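Local coordinates for putative cell surface protein, similar to internalin proteins (PDB 5KZS) that is of unknown function but resembles the internalins, leucine-rich-repeat surface proteins through which Listeria monocytogenes engages host cells, at residues Asn242-Val247 with Thr327-Val332; Ile264-Ala269 with Glu300-Asp305; Pro277-Ser282 with Phe316-Asn321. All coordinates share one frame; numbering follows the deposited sequence.

How the contacts relate
All three contacts lie in the C-terminal part of the chain and reach one mixed sheet, whose make-up is consistent with the Ig-like domain that follows the leucine-rich repeats in internalins. Contact 1 pairs strands 243-252 and 331-339, and contact 3 continues the sheet through strand 312-320: their centres are about 10 Å apart, and C331 N lies 2.9 Å from F320 O, a probable hydrogen bond. Contact 2 sets helix 263-270 beside strand 301-304, about 9 Å from contact 3 between centres; Y265 OH reaches P277 O at 2.6 Å. Contacts 1 and 2, about 13 Å apart, meet where Q243 CG packs on I264 CD1 at 3.9 Å.

Contact 1: Asn242-Val247 with Thr327-Val332; sequences NQSGTV and TQEGCV
A parallel strand pairing joins Q243 and S244 to C331 and V332, and the side chain of N242 extends the join past its N-terminal end. There OD1 of N242 accepts two backbone N-H groups from the loop before strand 331-339. G330 N binds it at 3.0 Å, in the carbonyl plane on a lone pair, whereas E329 N comes from above that plane at 3.2 Å. N242 has CG beside its own backbone N (chi1 -44°), which places the amide beside 327-330; chi2 (-70°) then directs OD1 to the N-H groups.

The pairing sits where the last leucine-rich repeats give way to the C-terminal sheet, of which strand 243-252 is an outermost member. Three backbone bonds fix its register: Q243 N to G330 O at 3.1 Å, V332 N to Q243 O at 2.8 Å and G245 N to V332 O at 2.8 Å. E329 extends back over the other segment, so that its OE2 lies 3.4 Å from S244 CB. Q243 bends at chi2, and its NE2 bonds to N242 O at 2.7 Å and also to L222 O, while its OE1 accepts from L227 N; L222 and L227 lie toward the end of the repeat region.

Contact 2: Ile264-Ala269 with Glu300-Asp305; sequences IYFQLA and ESITLD
A G1 beta bulge at E300 and S301, which both face N296 of strand 289-296, meets the ring of F266 on helix 263-270. E300 takes the left-handed helical backbone shape of the first bulge position, often a glycine. The helix is set obliquely to the strand, partly opposed in direction: the short segments have axes 9.7 Å apart at closest approach and 121° between their N-to-C directions. This is a helix-on-sheet junction in the C-terminal part, probably the Ig-like domain of internalins, and no hydrogen bond crosses between the segments.

F266 carries the contact. Its CG lies anti to the carbonyl carbon (chi1 -60°), and the ring lies against the bulge with E300 CA over one face. That CH-pi approach measures 3.9 Å from CA to the ring centroid, displaced toward the rim. The opposite face of the same ring is covered by Y265 CD2, 3.6 Å above the plane and over its centre, so the phenyl group is held between its helix neighbour and the bulge. At the far edge, S301 O lies near the ring plane, 3.3 Å from CZ. The extended chain of E300 reaches toward the helix, where OE2 comes to 3.8 Å from F266 CB.

Strand 258-261, which leads into the helix, also pairs with strand 301-304 through I260 and I302, so the chain connection and the packing tie the helix to the same strand. I302 adds apolar contacts to both aromatic residues: its CG1 lies 4.2 Å from F266 CZ, and its CD1 lies 4.3 Å from Y265 CB.

Contact 3: Pro277-Ser282 with Phe316-Asn321; sequences PTVLGS and FNVQFN
N317 N donates to S282 O at 2.9 Å, the shortest hydrogen bond between the two strands, and S282 N returns one to N317 O at 3.0 Å. These two reciprocal bonds make S282 and N317 an antiparallel hydrogen-bonded pair, with both donors nearly along the C=O axis. The strand segments 279-282 and 316-320 run 4.7 Å apart at closest approach, with 164° between their directions. Farther along, the match is less regular. L280 N reaches Q319 O by a nearly straight bond, but Q319 N meets L280 O from above the carbonyl plane, at a bent 137°.

One face carries S282, N317 and Q319 with L280, the other V279, V318 and F320. On the first, N317 holds its amide beside the S282 side chain, with CG between the backbone N and the carbonyl carbon (chi1 71°). Its OD1 accepts a bond from Q319 NE2 at 3.1 Å, which helps to fix the rotation of both amides along one strand. On the other face V279 spreads its two methyl branches: CG1 crosses to V318 CG1 at 3.6 Å, while CG2 lies beside F320 CB at 4.1 Å, the two side chains pointing the same way. G281 brings no side chain to this apolar face.

The pair lies inside the mixed C-terminal sheet, consistent with the Ig-like domain of internalins. Strand 312-320 is flanked by strand 331-339 on its other side, and strand 279-283 by strand 289-296. Helix 263-270 lies against the V279 and F320 face, where the ring of Y265 stands edge-to-face with that of F320 and L268 also packs on F320.

Contact 1: Asn242-Val247 with Thr327-Val332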
loop_
_atom_site.group_PDB
_atom_site.type_symbol
_atom_site.label_atom_id
_atom_site.label_comp_id
_atom_site.label_asym_id
_atom_site.label_seq_id
_atom_site.Cartn_x
_atom_site.Cartn_y
_atom_site.Cartn_z
ATOM N N ASN A 242 13.090 -9.582 2.106
ATOM C CA ASN A 242 12.387 -10.850 2.088
ATOM C C ASN A 242 11.648 -11.044 0.762
ATOM O O ASN A 242 11.183 -10.079 0.155
ATOM C CB ASN A 242 11.404 -10.907 3.239
ATOM C CG ASN A 242 12.004 -10.398 4.536
ATOM O OD1 ASN A 242 12.872 -11.044 5.120
ATOM N ND2 ASN A 242 11.557 -9.231 4.982
ATOM N N GLN A 243 11.544 -12.295 0.334
ATOM C CA GLN A 243 10.934 -12.645 -0.948
ATOM C C GLN A 243 10.722 -14.158 -0.942
ATOM O O GLN A 243 11.554 -14.897 -0.419
ATOM C CB GLN A 243 11.836 -12.202 -2.113
ATOM C CG GLN A 243 11.104 -11.873 -3.410
ATOM C CD GLN A 243 10.414 -10.499 -3.480
ATOM O OE1 GLN A 243 9.686 -10.219 -4.443
ATOM N NE2 GLN A 243 10.661 -9.633 -2.500
ATOM N N SER A 244 9.594 -14.620 -1.456
ATOM C CA SER A 244 9.292 -16.051 -1.440
ATOM C C SER A 244 8.739 -16.402 -2.791
ATOM O O SER A 244 7.817 -15.730 -3.255
ATOM C CB SER A 244 8.284 -16.422 -0.342
ATOM O OG SER A 244 6.955 -16.003 -0.628
ATOM N N GLY A 245 9.284 -17.443 -3.424
ATOM C CA GLY A 245 8.805 -17.846 -4.739
ATOM C C GLY A 245 9.062 -19.286 -5.071
ATOM O O GLY A 245 9.448 -20.083 -4.222
ATOM N N THR A 246 8.792 -19.618 -6.323
ATOM C CA THR A 246 9.213 -20.882 -6.887
ATOM C C THR A 246 9.946 -20.661 -8.200
ATOM O O THR A 246 9.903 -19.588 -8.822
ATOM C CB THR A 246 8.051 -21.894 -7.089
ATOM O OG1 THR A 246 7.130 -21.411 -8.083
ATOM C CG2 THR A 246 7.340 -22.189 -5.747
ATOM N N VAL A 247 10.659 -21.710 -8.570
ATOM C CA VAL A 247 11.349 -21.783 -9.827
ATOM C C VAL A 247 10.796 -23.078 -10.465
ATOM O O VAL A 247 10.191 -23.909 -9.766
ATOM C CB VAL A 247 12.882 -21.681 -9.558
ATOM C CG1 VAL A 247 13.596 -23.028 -9.647
ATOM C CG2 VAL A 247 13.526 -20.625 -10.454
ATOM N N THR A 327 16.082 -9.628 9.239
ATOM C CA THR A 327 15.375 -9.993 8.001
ATOM C C THR A 327 13.965 -10.496 8.343
ATOM O O THR A 327 12.998 -9.727 8.175
ATOM C CB THR A 327 16.153 -10.993 7.120
ATOM O OG1 THR A 327 16.499 -12.154 7.883
ATOM C CG2 THR A 327 17.422 -10.337 6.544
ATOM N N GLN A 328 13.863 -11.735 8.854
ATOM C CA GLN A 328 12.599 -12.338 9.371
ATOM C C GLN A 328 12.089 -13.498 8.495
ATOM O O GLN A 328 11.617 -14.504 9.018
ATOM C CB GLN A 328 11.485 -11.281 9.632
ATOM C CG GLN A 328 10.347 -11.712 10.565
ATOM C CD GLN A 328 9.757 -10.588 11.452
ATOM O OE1 GLN A 328 8.825 -10.836 12.217
ATOM N NE2 GLN A 328 10.303 -9.372 11.369
ATOM N N GLU A 329 12.169 -13.346 7.175
ATOM C CA GLU A 329 11.900 -14.448 6.215
ATOM C C GLU A 329 13.132 -14.824 5.389
ATOM O O GLU A 329 13.325 -16.001 5.075
ATOM C CB GLU A 329 10.756 -14.084 5.247
ATOM C CG GLU A 329 10.123 -15.281 4.536
ATOM C CD GLU A 329 9.303 -14.930 3.292
ATOM O OE1 GLU A 329 9.539 -13.879 2.639
ATOM O OE2 GLU A 329 8.412 -15.739 2.950
ATOM N N GLY A 330 13.939 -13.828 5.014
ATOM C CA GLY A 330 15.010 -14.018 4.051
ATOM C C GLY A 330 14.378 -14.156 2.684
ATOM O O GLY A 330 13.194 -13.837 2.522
ATOM N N CYS A 331 15.150 -14.628 1.706
ATOM C CA CYS A 331 14.637 -14.914 0.362
ATOM C C CYS A 331 14.572 -16.430 0.193
ATOM O O CYS A 331 15.504 -17.104 0.561
ATOM C CB CYS A 331 15.542 -14.279 -0.695
ATOM S SG CYS A 331 15.572 -12.464 -0.637
ATOM N N VAL A 332 13.464 -16.964 -0.308
ATOM C CA VAL A 332 13.298 -18.415 -0.479
ATOM C C VAL A 332 12.724 -18.721 -1.869
ATOM O O VAL A 332 11.857 -18.008 -2.355
ATOM C CB VAL A 332 12.318 -19.036 0.549
ATOM C CG1 VAL A 332 12.768 -20.433 0.947
ATOM C CG2 VAL A 332 12.149 -18.154 1.766
#

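Contact 2: Ile264-Ala269 with Glu300-Asp305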
loop_
_atom_site.group_PDB
_atom_site.type_symbol
_atom_site.label_atom_id
_atom_site.label_comp_id
_atom_site.label_asym_id
_atom_site.label_seq_id
_atom_site.Cartn_x
_atom_site.Cartn_y
_atom_site.Cartn_z
ATOM N N ILE A 264 17.125 -12.442 -9.636
ATOM C CA ILE A 264 16.933 -11.611 -8.433
ATOM C C ILE A 264 18.158 -11.618 -7.512
ATOM O O ILE A 264 18.563 -10.558 -7.028
ATOM C CB ILE A 264 15.621 -11.966 -7.660
ATOM C CG1 ILE A 264 15.334 -10.920 -6.577
ATOM C CG2 ILE A 264 15.647 -13.367 -7.055
ATOM C CD1 ILE A 264 13.953 -11.031 -5.963
ATOM N N TYR A 265 18.768 -12.789 -7.311
ATOM C CA TYR A 265 19.964 -12.883 -6.478
ATOM C C TYR A 265 21.061 -11.922 -6.951
ATOM O O TYR A 265 21.601 -11.132 -6.154
ATOM C CB TYR A 265 20.507 -14.317 -6.413
ATOM C CG TYR A 265 21.809 -14.410 -5.627
ATOM C CD1 TYR A 265 21.809 -14.553 -4.237
ATOM C CD2 TYR A 265 23.044 -14.309 -6.272
ATOM C CE1 TYR A 265 23.001 -14.610 -3.516
ATOM C CE2 TYR A 265 24.240 -14.363 -5.565
ATOM C CZ TYR A 265 24.220 -14.518 -4.190
ATOM O OH TYR A 265 25.416 -14.567 -3.508
ATOM N N PHE A 266 21.365 -11.977 -8.242
ATOM C CA PHE A 266 22.540 -11.282 -8.797
ATOM C C PHE A 266 22.229 -9.826 -9.039
ATOM O O PHE A 266 23.125 -8.977 -9.040
ATOM C CB PHE A 266 23.006 -11.939 -10.091
ATOM C CG PHE A 266 23.407 -13.372 -9.916
ATOM C CD1 PHE A 266 22.454 -14.390 -9.969
ATOM C CD2 PHE A 266 24.727 -13.706 -9.663
ATOM C CE1 PHE A 266 22.815 -15.712 -9.793
ATOM C CE2 PHE A 266 25.093 -15.031 -9.484
ATOM C CZ PHE A 266 24.138 -16.036 -9.557
ATOM N N GLN A 267 20.951 -9.554 -9.273
ATOM C CA GLN A 267 20.454 -8.200 -9.317
ATOM C C GLN A 267 20.607 -7.528 -7.948
ATOM O O GLN A 267 21.162 -6.424 -7.850
ATOM C CB GLN A 267 19.004 -8.202 -9.794
ATOM C CG GLN A 267 18.898 -8.452 -11.282
ATOM C CD GLN A 267 17.467 -8.600 -11.757
ATOM O OE1 GLN A 267 16.733 -9.490 -11.318
ATOM N NE2 GLN A 267 17.064 -7.732 -12.673
ATOM N N LEU A 268 20.143 -8.205 -6.897
ATOM C CA LEU A 268 20.284 -7.687 -5.521
ATOM C C LEU A 268 21.746 -7.526 -5.139
ATOM O O LEU A 268 22.129 -6.515 -4.549
ATOM C CB LEU A 268 19.598 -8.604 -4.506
ATOM C CG LEU A 268 18.069 -8.586 -4.526
ATOM C CD1 LEU A 268 17.513 -9.618 -3.546
ATOM C CD2 LEU A 268 17.526 -7.191 -4.243
ATOM N N ALA A 269 22.548 -8.532 -5.500
ATOM C CA ALA A 269 23.993 -8.513 -5.272
ATOM C C ALA A 269 24.614 -7.283 -5.920
ATOM O O ALA A 269 25.342 -6.539 -5.268
ATOM C CB ALA A 269 24.634 -9.783 -5.824
ATOM N N GLU A 300 23.802 -15.904 -14.433
ATOM C CA GLU A 300 22.821 -15.632 -13.380
ATOM C C GLU A 300 22.110 -16.913 -12.934
ATOM O O GLU A 300 20.878 -16.959 -12.803
ATOM C CB GLU A 300 21.825 -14.549 -13.829
ATOM C CG GLU A 300 22.491 -13.220 -14.181
ATOM C CD GLU A 300 21.551 -12.018 -14.114
ATOM O OE1 GLU A 300 20.388 -12.123 -14.570
ATOM O OE2 GLU A 300 21.983 -10.955 -13.612
ATOM N N SER A 301 22.915 -17.956 -12.730
ATOM C CA SER A 301 22.429 -19.255 -12.262
ATOM C C SER A 301 23.110 -19.670 -10.966
ATOM O O SER A 301 24.193 -19.195 -10.616
ATOM C CB SER A 301 22.581 -20.358 -13.328
ATOM O OG SER A 301 23.406 -19.969 -14.409
ATOM N N ILE A 302 22.425 -20.553 -10.258
ATOM C CA ILE A 302 22.903 -21.129 -9.029
ATOM C C ILE A 302 22.880 -22.633 -9.254
ATOM O O ILE A 302 21.879 -23.166 -9.737
ATOM C CB ILE A 302 22.013 -20.700 -7.841
ATOM C CG1 ILE A 302 22.278 -19.229 -7.509
ATOM C CG2 ILE A 302 22.259 -21.566 -6.605
ATOM C CD1 ILE A 302 21.150 -18.567 -6.736
ATOM N N THR A 303 23.995 -23.298 -8.926
ATOM C CA THR A 303 24.142 -24.741 -9.105
ATOM C C THR A 303 24.170 -25.452 -7.758
ATOM O O THR A 303 24.907 -25.057 -6.859
ATOM C CB THR A 303 25.412 -25.067 -9.907
ATOM O OG1 THR A 303 25.320 -24.438 -11.194
ATOM C CG2 THR A 303 25.563 -26.576 -10.099
ATOM N N LEU A 304 23.342 -26.483 -7.634
ATOM C CA LEU A 304 23.315 -27.333 -6.458
ATOM C C LEU A 304 23.978 -28.660 -6.814
ATOM O O LEU A 304 23.646 -29.261 -7.834
ATOM C CB LEU A 304 21.878 -27.602 -6.010
ATOM C CG LEU A 304 20.813 -26.486 -5.837
ATOM C CD1 LEU A 304 19.953 -26.814 -4.621
ATOM C CD2 LEU A 304 21.370 -25.073 -5.721
ATOM N N ASP A 305 24.908 -29.118 -5.978
ATOM C CA ASP A 305 25.526 -30.431 -6.165
ATOM C C ASP A 305 24.557 -31.559 -5.761
ATOM O O ASP A 305 24.637 -32.115 -4.666
ATOM C CB ASP A 305 26.862 -30.521 -5.412
ATOM C CG ASP A 305 27.763 -31.646 -5.926
ATOM O OD1 ASP A 305 27.251 -32.603 -6.555
ATOM O OD2 ASP A 305 28.992 -31.561 -5.700
#

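Contact 3: Pro277-Ser282 with Phe316-Asn321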
loop_
_atom_site.group_PDB
_atom_site.type_symbol
_atom_site.label_atom_id
_atom_site.label_comp_id
_atom_site.label_asym_id
_atom_site.label_seq_id
_atom_site.Cartn_x
_atom_site.Cartn_y
_atom_site.Cartn_z
ATOM N N PRO A 277 25.690 -12.543 1.473
ATOM C CA PRO A 277 25.876 -13.221 0.173
ATOM C C PRO A 277 25.630 -14.735 0.100
ATOM O O PRO A 277 25.383 -15.239 -0.998
ATOM C CB PRO A 277 27.344 -12.922 -0.166
ATOM C CG PRO A 277 27.588 -11.590 0.450
ATOM C CD PRO A 277 26.748 -11.535 1.706
ATOM N N THR A 278 25.669 -15.458 1.223
ATOM C CA THR A 278 25.705 -16.925 1.132
ATOM C C THR A 278 24.336 -17.464 0.709
ATOM O O THR A 278 23.306 -16.938 1.118
ATOM C CB THR A 278 26.259 -17.696 2.384
ATOM O OG1 THR A 278 25.221 -18.466 3.003
ATOM C CG2 THR A 278 26.967 -16.799 3.420
ATOM N N VAL A 279 24.369 -18.483 -0.150
ATOM C CA VAL A 279 23.199 -19.204 -0.605
ATOM C C VAL A 279 23.264 -20.653 -0.123
ATOM O O VAL A 279 24.262 -21.338 -0.333
ATOM C CB VAL A 279 23.113 -19.206 -2.145
ATOM C CG1 VAL A 279 21.794 -19.824 -2.596
ATOM C CG2 VAL A 279 23.278 -17.790 -2.698
ATOM N N LEU A 280 22.176 -21.114 0.481
ATOM C CA LEU A 280 22.068 -22.453 1.047
ATOM C C LEU A 280 21.012 -23.283 0.305
ATOM O O LEU A 280 19.805 -23.150 0.531
ATOM C CB LEU A 280 21.687 -22.349 2.521
ATOM C CG LEU A 280 22.729 -21.748 3.469
ATOM C CD1 LEU A 280 22.067 -21.315 4.768
ATOM C CD2 LEU A 280 23.848 -22.735 3.753
ATOM N N GLY A 281 21.473 -24.151 -0.578
ATOM C CA GLY A 281 20.602 -25.124 -1.223
ATOM C C GLY A 281 20.375 -26.339 -0.345
ATOM O O GLY A 281 21.327 -26.864 0.262
ATOM N N SER A 282 19.130 -26.810 -0.298
ATOM C CA SER A 282 18.757 -27.892 0.607
ATOM C C SER A 282 17.452 -28.520 0.205
ATOM O O SER A 282 16.570 -27.833 -0.277
ATOM C CB SER A 282 18.609 -27.344 2.030
ATOM O OG SER A 282 17.783 -26.183 2.039
ATOM N N PHE A 316 12.982 -29.300 -3.096
ATOM C CA PHE A 316 14.170 -28.458 -2.926
ATOM C C PHE A 316 13.814 -27.033 -2.562
ATOM O O PHE A 316 12.677 -26.591 -2.770
ATOM C CB PHE A 316 15.046 -28.470 -4.187
ATOM C CG PHE A 316 16.150 -29.490 -4.136
ATOM C CD1 PHE A 316 15.905 -30.823 -4.468
ATOM C CD2 PHE A 316 17.431 -29.127 -3.726
ATOM C CE1 PHE A 316 16.917 -31.767 -4.401
ATOM C CE2 PHE A 316 18.444 -30.063 -3.660
ATOM C CZ PHE A 316 18.188 -31.384 -3.998
ATOM N N ASN A 317 14.791 -26.341 -1.978
ATOM C CA ASN A 317 14.784 -24.888 -1.922
ATOM C C ASN A 317 16.172 -24.288 -1.882
ATOM O O ASN A 317 17.137 -24.920 -1.490
ATOM C CB ASN A 317 13.971 -24.347 -0.735
ATOM C CG ASN A 317 14.645 -24.580 0.609
ATOM O OD1 ASN A 317 15.324 -23.697 1.150
ATOM N ND2 ASN A 317 14.451 -25.773 1.158
ATOM N N VAL A 318 16.230 -23.031 -2.280
ATOM C CA VAL A 318 17.395 -22.192 -2.125
ATOM C C VAL A 318 16.962 -21.145 -1.090
ATOM O O VAL A 318 15.796 -20.786 -1.039
ATOM C CB VAL A 318 17.786 -21.599 -3.508
ATOM C CG1 VAL A 318 18.276 -20.155 -3.432
ATOM C CG2 VAL A 318 18.817 -22.490 -4.183
ATOM N N GLN A 319 17.896 -20.709 -0.246
ATOM C CA GLN A 319 17.677 -19.639 0.728
ATOM C C GLN A 319 18.850 -18.678 0.695
ATOM O O GLN A 319 19.995 -19.102 0.633
ATOM C CB GLN A 319 17.571 -20.206 2.132
ATOM C CG GLN A 319 16.190 -20.674 2.513
ATOM C CD GLN A 319 16.162 -21.334 3.884
ATOM O OE1 GLN A 319 16.725 -20.810 4.852
ATOM N NE2 GLN A 319 15.513 -22.492 3.972
ATOM N N PHE A 320 18.572 -17.386 0.749
ATOM C CA PHE A 320 19.634 -16.397 0.844
ATOM C C PHE A 320 19.146 -15.122 1.527
ATOM O O PHE A 320 17.981 -15.023 1.933
ATOM C CB PHE A 320 20.266 -16.122 -0.529
ATOM C CG PHE A 320 19.350 -15.443 -1.512
ATOM C CD1 PHE A 320 19.298 -14.053 -1.592
ATOM C CD2 PHE A 320 18.569 -16.197 -2.396
ATOM C CE1 PHE A 320 18.470 -13.424 -2.509
ATOM C CE2 PHE A 320 17.743 -15.572 -3.316
ATOM C CZ PHE A 320 17.692 -14.182 -3.372
ATOM N N ASN A 321 20.066 -14.173 1.692
ATOM C CA ASN A 321 19.828 -12.970 2.453
ATOM C C ASN A 321 19.358 -13.276 3.879
ATOM O O ASN A 321 18.630 -12.495 4.460
ATOM C CB ASN A 321 18.833 -12.077 1.709
ATOM C CG ASN A 321 19.252 -10.627 1.702
ATOM O OD1 ASN A 321 20.424 -10.313 1.516
ATOM N ND2 ASN A 321 18.300 -9.733 1.889
#